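Local structure of disease resistance protein RRS1 (Arabidopsis thaliana, 4C6S) at residues 6-20 with 53-65. The protein acts as a plant immune receptor and transcription factor, pairing with RPS4 to recognise the bacterial effectors AvrRps4 and PopP2. Numbering follows the deposited sequence.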
ATOM      1  N   GLU A   6       9.881   8.752 -22.315  1.00 46.50           N
ATOM      2  CA  GLU A   6       9.160   9.617 -21.401  1.00 44.12           C
ATOM      3  C   GLU A   6       9.008   8.892 -20.068  1.00 39.46           C
ATOM      4  O   GLU A   6       8.889   7.663 -20.032  1.00 42.78           O
ATOM      5  CB  GLU A   6       7.791   9.979 -21.980  1.00 50.64           C
ATOM      6  CG  GLU A   6       7.379  11.425 -21.733  1.00 60.46           C
ATOM      7  CD  GLU A   6       8.238  12.412 -22.494  1.00 71.89           C
ATOM      8  OE1 GLU A   6       8.513  12.167 -23.686  1.00 78.07           O
ATOM      9  OE2 GLU A   6       8.638  13.436 -21.901  1.00 75.66           O
ATOM     10  N   PHE A   7       9.029   9.644 -18.972  1.00 35.76           N
ATOM     11  CA  PHE A   7       8.878   9.031 -17.662  1.00 34.77           C
ATOM     12  C   PHE A   7       8.006   9.873 -16.746  1.00 33.22           C
ATOM     13  O   PHE A   7       7.751  11.048 -17.021  1.00 31.58           O
ATOM     14  CB  PHE A   7      10.242   8.803 -17.018  1.00 33.82           C
ATOM     15  CG  PHE A   7      10.950  10.071 -16.625  1.00 35.42           C
ATOM     16  CD1 PHE A   7      11.748  10.747 -17.535  1.00 40.15           C
ATOM     17  CD2 PHE A   7      10.824  10.579 -15.338  1.00 32.47           C
ATOM     18  CE1 PHE A   7      12.409  11.911 -17.170  1.00 38.61           C
ATOM     19  CE2 PHE A   7      11.473  11.735 -14.968  1.00 33.79           C
ATOM     20  CZ  PHE A   7      12.270  12.407 -15.887  1.00 33.94           C
ATOM     21  N   VAL A   8       7.573   9.269 -15.642  1.00 25.52           N
ATOM     22  CA  VAL A   8       6.701   9.927 -14.696  1.00 26.29           C
ATOM     23  C   VAL A   8       7.485  10.275 -13.445  1.00 27.37           C
ATOM     24  O   VAL A   8       8.320   9.490 -12.998  1.00 25.51           O
ATOM     25  CB  VAL A   8       5.528   8.994 -14.314  1.00 26.25           C
ATOM     26  CG1 VAL A   8       4.686   9.605 -13.189  1.00 24.67           C
ATOM     27  CG2 VAL A   8       4.684   8.691 -15.535  1.00 30.85           C
ATOM     28  N   CYS A   9       7.245  11.456 -12.881  1.00 22.51           N
ATOM     29  CA  CYS A   9       7.836  11.761 -11.583  1.00 27.96           C
ATOM     30  C   CYS A   9       6.745  11.819 -10.534  1.00 23.82           C
ATOM     31  O   CYS A   9       5.831  12.621 -10.649  1.00 25.15           O
ATOM     32  CB  CYS A   9       8.595  13.086 -11.603  1.00 34.06           C
ATOM     33  SG  CYS A   9       9.345  13.503 -10.002  1.00 34.06           S
ATOM     34  N   ILE A  10       6.848  10.972  -9.516  1.00 22.24           N
ATOM     35  CA  ILE A  10       5.893  11.011  -8.408  1.00 21.20           C
ATOM     36  C   ILE A  10       6.506  11.784  -7.259  1.00 24.14           C
ATOM     37  O   ILE A  10       7.583  11.413  -6.781  1.00 25.85           O
ATOM     38  CB  ILE A  10       5.602   9.607  -7.885  1.00 21.78           C
ATOM     39  CG1 ILE A  10       5.073   8.707  -8.999  1.00 22.70           C
ATOM     40  CG2 ILE A  10       4.602   9.689  -6.703  1.00 21.19           C
ATOM     41  CD1 ILE A  10       5.171   7.218  -8.658  1.00 23.65           C
ATOM     42  N   SER A  11       5.841  12.847  -6.807  1.00 20.74           N
ATOM     43  CA  SER A  11       6.318  13.585  -5.635  1.00 21.36           C
ATOM     44  C   SER A  11       5.403  13.275  -4.456  1.00 25.38           C
ATOM     45  O   SER A  11       4.199  13.102  -4.642  1.00 26.14           O
ATOM     46  CB  SER A  11       6.340  15.085  -5.907  1.00 23.84           C
ATOM     47  OG  SER A  11       5.122  15.502  -6.500  1.00 27.40           O
ATOM     48  N   CYS A  12       5.975  13.190  -3.255  1.00 22.82           N
ATOM     49  CA  CYS A  12       5.200  12.830  -2.060  1.00 21.91           C
ATOM     50  C   CYS A  12       5.910  13.256  -0.797  1.00 26.10           C
ATOM     51  O   CYS A  12       7.070  13.677  -0.836  1.00 28.13           O
ATOM     52  CB  CYS A  12       4.945  11.310  -2.009  1.00 20.96           C
ATOM     53  SG  CYS A  12       6.458  10.308  -1.794  1.00 26.27           S
ATOM     54  N   VAL A  13       5.211  13.146   0.334  1.00 24.14           N
ATOM     55  CA  VAL A  13       5.848  13.375   1.627  1.00 26.37           C
ATOM     56  C   VAL A  13       6.439  12.056   2.131  1.00 25.80           C
ATOM     57  O   VAL A  13       6.087  10.990   1.638  1.00 25.31           O
ATOM     58  CB  VAL A  13       4.868  13.968   2.649  1.00 28.70           C
ATOM     59  CG1 VAL A  13       4.327  15.302   2.149  1.00 30.88           C
ATOM     60  CG2 VAL A  13       3.727  13.002   2.901  1.00 28.21           C
ATOM     61  N   GLU A  14       7.339  12.127   3.107  1.00 28.25           N
ATOM     62  CA  GLU A  14       8.086  10.934   3.505  1.00 28.36           C
ATOM     63  C   GLU A  14       7.192   9.855   4.098  1.00 30.23           C
ATOM     64  O   GLU A  14       7.457   8.664   3.923  1.00 30.39           O
ATOM     65  CB  GLU A  14       9.231  11.293   4.460  1.00 31.87           C
ATOM     66  CG  GLU A  14       8.780  11.821   5.802  1.00 53.80           C
ATOM     67  CD  GLU A  14       9.906  12.486   6.572  1.00 67.88           C
ATOM     68  OE1 GLU A  14      11.083  12.278   6.202  1.00 74.98           O
ATOM     69  OE2 GLU A  14       9.608  13.219   7.540  1.00 70.43           O
ATOM     70  N   GLU A  15       6.107  10.272   4.753  1.00 27.85           N
ATOM     71  CA  GLU A  15       5.181   9.341   5.408  1.00 33.07           C
ATOM     72  C   GLU A  15       4.573   8.275   4.491  1.00 30.68           C
ATOM     73  O   GLU A  15       4.227   7.187   4.951  1.00 29.81           O
ATOM     74  CB  GLU A  15       4.053  10.103   6.126  1.00 36.84           C
ATOM     75  CG  GLU A  15       4.513  11.176   7.111  1.00 53.62           C
ATOM     76  CD  GLU A  15       4.763  12.539   6.462  1.00 62.64           C
ATOM     77  OE1 GLU A  15       5.823  12.717   5.828  1.00 56.36           O
ATOM     78  OE2 GLU A  15       3.903  13.442   6.596  1.00 73.42           O
ATOM     79  N   VAL A  16       4.427   8.573   3.202  1.00 23.39           N
ATOM     80  CA  VAL A  16       3.859   7.586   2.288  1.00 24.50           C
ATOM     81  C   VAL A  16       4.846   7.084   1.245  1.00 25.30           C
ATOM     82  O   VAL A  16       4.488   6.267   0.392  1.00 21.38           O
ATOM     83  CB  VAL A  16       2.611   8.139   1.589  1.00 25.60           C
ATOM     84  CG1 VAL A  16       1.538   8.460   2.619  1.00 26.85           C
ATOM     85  CG2 VAL A  16       2.975   9.390   0.783  1.00 24.04           C
ATOM     86  N   ARG A  17       6.092   7.545   1.321  1.00 21.67           N
ATOM     87  CA  ARG A  17       7.126   7.128   0.377  1.00 22.18           C
ATOM     88  C   ARG A  17       7.287   5.600   0.275  1.00 24.87           C
ATOM     89  O   ARG A  17       7.421   5.048  -0.823  1.00 24.19           O
ATOM     90  CB  ARG A  17       8.455   7.769   0.780  1.00 24.59           C
ATOM     91  CG  ARG A  17       9.653   7.257   0.018  1.00 30.84           C
ATOM     92  CD  ARG A  17       9.577   7.628  -1.443  1.00 37.94           C
ATOM     93  NE  ARG A  17      10.644   7.009  -2.233  1.00 48.08           N
ATOM     94  CZ  ARG A  17      10.515   5.857  -2.892  1.00 44.98           C
ATOM     95  NH1 ARG A  17       9.357   5.192  -2.873  1.00 36.35           N
ATOM     96  NH2 ARG A  17      11.539   5.373  -3.582  1.00 44.07           N
ATOM     97  N   TYR A  18       7.260   4.914   1.411  1.00 20.55           N
ATOM     98  CA  TYR A  18       7.578   3.481   1.410  1.00 20.76           C
ATOM     99  C   TYR A  18       6.326   2.617   1.525  1.00 20.08           C
ATOM    100  O   TYR A  18       6.418   1.384   1.585  1.00 25.94           O
ATOM    101  CB  TYR A  18       8.555   3.155   2.533  1.00 23.53           C
ATOM    102  CG  TYR A  18       9.911   3.777   2.328  1.00 32.11           C
ATOM    103  CD1 TYR A  18      10.755   3.306   1.339  1.00 35.94           C
ATOM    104  CD2 TYR A  18      10.326   4.863   3.093  1.00 35.99           C
ATOM    105  CE1 TYR A  18      11.998   3.875   1.128  1.00 41.57           C
ATOM    106  CE2 TYR A  18      11.575   5.439   2.893  1.00 39.88           C
ATOM    107  CZ  TYR A  18      12.400   4.939   1.907  1.00 41.61           C
ATOM    108  OH  TYR A  18      13.641   5.498   1.692  1.00 46.58           O
ATOM    109  N   SER A  19       5.171   3.267   1.578  1.00 19.07           N
ATOM    110  CA  SER A  19       3.905   2.550   1.642  1.00 18.79           C
ATOM    111  C   SER A  19       3.147   2.775   0.341  1.00 20.93           C
ATOM    112  O   SER A  19       3.543   2.239  -0.677  1.00 20.49           O
ATOM    113  CB  SER A  19       3.109   2.933   2.898  1.00 24.59           C
ATOM    114  OG  SER A  19       2.915   4.335   2.950  1.00 22.09           O
ATOM    115  N   PHE A  20       2.093   3.586   0.346  1.00 20.04           N
ATOM    116  CA  PHE A  20       1.277   3.814  -0.857  1.00 21.16           C
ATOM    117  C   PHE A  20       2.070   4.133  -2.131  1.00 22.87           C
ATOM    118  O   PHE A  20       1.817   3.554  -3.189  1.00 19.86           O
ATOM    119  CB  PHE A  20       0.281   4.958  -0.598  1.00 20.11           C
ATOM    120  CG  PHE A  20      -0.547   5.321  -1.797  1.00 19.00           C
ATOM    121  CD1 PHE A  20      -1.608   4.506  -2.203  1.00 19.03           C
ATOM    122  CD2 PHE A  20      -0.274   6.476  -2.518  1.00 19.33           C
ATOM    123  CE1 PHE A  20      -2.392   4.864  -3.314  1.00 18.05           C
ATOM    124  CE2 PHE A  20      -1.049   6.842  -3.634  1.00 26.29           C
ATOM    125  CZ  PHE A  20      -2.105   6.019  -4.030  1.00 22.87           C
ATOM    126  N   LYS A  53      14.718  15.787 -12.383  1.00 48.19           N
ATOM    127  CA  LYS A  53      13.804  14.646 -12.459  1.00 47.67           C
ATOM    128  C   LYS A  53      12.385  15.134 -12.723  1.00 46.21           C
ATOM    129  O   LYS A  53      11.658  14.564 -13.538  1.00 51.37           O
ATOM    130  CB  LYS A  53      13.800  13.864 -11.142  1.00 42.75           C
ATOM    131  CG  LYS A  53      15.062  13.077 -10.792  1.00 48.30           C
ATOM    132  CD  LYS A  53      15.069  12.832  -9.280  1.00 51.54           C
ATOM    133  CE  LYS A  53      15.474  11.420  -8.898  1.00 56.35           C
ATOM    134  NZ  LYS A  53      14.903  11.053  -7.557  1.00 55.22           N
ATOM    135  N   ILE A  54      11.997  16.189 -12.013  1.00 39.90           N
ATOM    136  CA  ILE A  54      10.647  16.725 -12.115  1.00 37.03           C
ATOM    137  C   ILE A  54      10.497  17.475 -13.430  1.00 38.26           C
ATOM    138  O   ILE A  54       9.551  17.247 -14.181  1.00 37.82           O
ATOM    139  CB  ILE A  54      10.315  17.678 -10.943  1.00 39.30           C
ATOM    140  CG1 ILE A  54      10.658  17.025  -9.602  1.00 43.23           C
ATOM    141  CG2 ILE A  54       8.846  18.078 -10.972  1.00 38.88           C
ATOM    142  CD1 ILE A  54      10.278  17.862  -8.392  1.00 43.17           C
ATOM    143  N   GLU A  55      11.448  18.356 -13.717  1.00 37.28           N
ATOM    144  CA  GLU A  55      11.399  19.153 -14.934  1.00 39.80           C
ATOM    145  C   GLU A  55      11.350  18.314 -16.214  1.00 41.60           C
ATOM    146  O   GLU A  55      10.635  18.654 -17.157  1.00 50.99           O
ATOM    147  CB  GLU A  55      12.588  20.119 -14.970  1.00 45.04           C
ATOM    148  CG  GLU A  55      12.466  21.234 -13.940  1.00 45.91           C
ATOM    149  CD  GLU A  55      13.738  22.035 -13.785  1.00 54.96           C
ATOM    150  OE1 GLU A  55      14.832  21.454 -13.937  1.00 59.45           O
ATOM    151  OE2 GLU A  55      13.638  23.244 -13.500  1.00 55.43           O
ATOM    152  N   LYS A  56      12.101  17.216 -16.243  1.00 37.05           N
ATOM    153  CA  LYS A  56      12.191  16.403 -17.450  1.00 39.52           C
ATOM    154  C   LYS A  56      11.067  15.372 -17.559  1.00 36.35           C
ATOM    155  O   LYS A  56      10.922  14.720 -18.591  1.00 41.22           O
ATOM    156  CB  LYS A  56      13.543  15.696 -17.533  1.00 42.22           C
ATOM    157  CG  LYS A  56      14.734  16.618 -17.714  1.00 46.21           C
ATOM    158  CD  LYS A  56      15.965  15.807 -18.086  1.00 52.82           C
ATOM    159  CE  LYS A  56      17.180  16.692 -18.297  1.00 60.09           C
ATOM    160  NZ  LYS A  56      18.404  15.873 -18.516  1.00 66.37           N
ATOM    161  N   ALA A  57      10.277  15.222 -16.502  1.00 36.54           N
ATOM    162  CA  ALA A  57       9.176  14.249 -16.516  1.00 34.64           C
ATOM    163  C   ALA A  57       8.070  14.651 -17.495  1.00 39.34           C
ATOM    164  O   ALA A  57       7.698  15.825 -17.581  1.00 37.94           O
ATOM    165  CB  ALA A  57       8.601  14.054 -15.108  1.00 28.84           C
ATOM    166  N   GLY A  58       7.552  13.678 -18.240  1.00 38.07           N
ATOM    167  CA  GLY A  58       6.417  13.934 -19.111  1.00 37.62           C
ATOM    168  C   GLY A  58       5.141  14.088 -18.301  1.00 34.71           C
ATOM    169  O   GLY A  58       4.225  14.812 -18.682  1.00 34.75           O
ATOM    170  N   VAL A  59       5.078  13.396 -17.175  1.00 29.35           N
ATOM    171  CA  VAL A  59       3.929  13.503 -16.289  1.00 26.69           C
ATOM    172  C   VAL A  59       4.411  13.675 -14.868  1.00 29.38           C
ATOM    173  O   VAL A  59       5.293  12.943 -14.405  1.00 26.28           O
ATOM    174  CB  VAL A  59       3.029  12.258 -16.366  1.00 26.27           C
ATOM    175  CG1 VAL A  59       1.860  12.391 -15.386  1.00 28.97           C
ATOM    176  CG2 VAL A  59       2.534  12.044 -17.793  1.00 33.03           C
ATOM    177  N   SER A  60       3.832  14.643 -14.174  1.00 26.08           N
ATOM    178  CA  SER A  60       4.147  14.872 -12.772  1.00 25.19           C
ATOM    179  C   SER A  60       2.950  14.450 -11.938  1.00 25.67           C
ATOM    180  O   SER A  60       1.874  15.041 -12.042  1.00 27.72           O
ATOM    181  CB  SER A  60       4.471  16.356 -12.558  1.00 29.14           C
ATOM    182  OG  SER A  60       4.744  16.641 -11.201  1.00 29.58           O
ATOM    183  N   VAL A  61       3.117  13.401 -11.136  1.00 21.21           N
ATOM    184  CA  VAL A  61       2.038  12.940 -10.263  1.00 19.39           C
ATOM    185  C   VAL A  61       2.339  13.412  -8.848  1.00 22.80           C
ATOM    186  O   VAL A  61       3.287  12.926  -8.221  1.00 23.11           O
ATOM    187  CB  VAL A  61       1.945  11.420 -10.250  1.00 18.83           C
ATOM    188  CG1 VAL A  61       0.861  10.963  -9.256  1.00 21.42           C
ATOM    189  CG2 VAL A  61       1.658  10.888 -11.641  1.00 23.82           C
ATOM    190  N   MET A  62       1.551  14.363  -8.346  1.00 21.83           N
ATOM    191  CA  MET A  62       1.753  14.887  -7.000  1.00 20.05           C
ATOM    192  C   MET A  62       0.854  14.131  -6.043  1.00 23.68           C
ATOM    193  O   MET A  62      -0.369  14.224  -6.141  1.00 22.52           O
ATOM    194  CB  MET A  62       1.413  16.376  -6.949  1.00 22.11           C
ATOM    195  CG  MET A  62       2.331  17.206  -7.847  1.00 29.79           C
ATOM    196  SD  MET A  62       2.050  18.989  -7.786  1.00 34.40           S
ATOM    197  CE  MET A  62       2.134  19.268  -6.056  1.00 47.77           C
ATOM    198  N   VAL A  63       1.452  13.348  -5.150  1.00 19.11           N
ATOM    199  CA  VAL A  63       0.677  12.640  -4.138  1.00 19.09           C
ATOM    200  C   VAL A  63       0.666  13.500  -2.902  1.00 21.19           C
ATOM    201  O   VAL A  63       1.709  13.753  -2.287  1.00 23.08           O
ATOM    202  CB  VAL A  63       1.276  11.275  -3.817  1.00 19.75           C
ATOM    203  CG1 VAL A  63       0.493  10.632  -2.677  1.00 20.57           C
ATOM    204  CG2 VAL A  63       1.241  10.400  -5.062  1.00 19.18           C
ATOM    205  N   LEU A  64      -0.517  13.994  -2.556  1.00 21.19           N
ATOM    206  CA  LEU A  64      -0.641  15.054  -1.570  1.00 21.09           C
ATOM    207  C   LEU A  64      -1.112  14.476  -0.255  1.00 23.28           C
ATOM    208  O   LEU A  64      -1.869  13.498  -0.246  1.00 22.35           O
ATOM    209  CB  LEU A  64      -1.636  16.106  -2.064  1.00 20.41           C
ATOM    210  CG  LEU A  64      -1.169  16.790  -3.354  1.00 23.34           C
ATOM    211  CD1 LEU A  64      -2.331  17.411  -4.107  1.00 24.22           C
ATOM    212  CD2 LEU A  64      -0.111  17.843  -3.044  1.00 25.59           C
ATOM    213  N   PRO A  65      -0.642  15.057   0.865  1.00 22.48           N
ATOM    214  CA  PRO A  65      -1.069  14.603   2.197  1.00 27.86           C
ATOM    215  C   PRO A  65      -2.455  15.151   2.508  1.00 26.11           C
ATOM    216  O   PRO A  65      -2.609  16.195   3.146  1.00 24.64           O
ATOM    217  CB  PRO A  65      -0.015  15.205   3.125  1.00 28.08           C
ATOM    218  CG  PRO A  65       0.437  16.458   2.419  1.00 23.79           C
ATOM    219  CD  PRO A  65       0.349  16.154   0.938  1.00 22.84           C
TER
HETATM  220  O   HOH W   1       9.985  12.289 -19.784  1.00 34.03           O
HETATM  221  O   HOH W   2       5.820  15.085  -9.142  1.00 25.97           O
HETATM  222  O   HOH W   3       2.368  12.766   0.059  1.00 27.93           O
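The ring of Phe-7 lies against the C-terminal end of helix 51-56. Over one face sits Ala-57, whose CA is 3.9 Å from the ring centroid in a CH-pi contact. At the edge, near the ring plane, is the carbonyl O of Lys-53, 3.2 Å from CE2. With chi1 at 69°, the ring is folded back over its own backbone and reaches the helix, while the Phe-7 carbonyl accepts the N-H of Gly-58. Beyond this, strands 8-12 and 59-65 run parallel, joined by a ladder from Cys-9 N to Val-59 O as far as Val-63 N to Ser-11 O (2.8 Å, 162° at the hydrogen). They are neighbours in the all-parallel five-stranded sheet of the TIR fold, with strand 8-12 hydrogen-bonded through the backbone to strand 35-39 on its other side. On one face, Val-8 CG1 meets Val-61 CG2 at 3.6 Å, and Ile-10 CG2 lies alongside Val-63 CG2. Helix 128-143 covers Val-8 and Val-59 there. On the other face, Cys-9 SG touches Ile-54 CG1 at 3.8 Å, and its CB meets the CB of Ala-57. A water here is held by Cys-9 O, Ser-11 OG and Ser-60 OG, linking polar groups of both strands. Past the ladder, another water bridges Val-13 N and Val-63 O. Val-13 CG1 packs on Pro-65 CG at 4.1 Å.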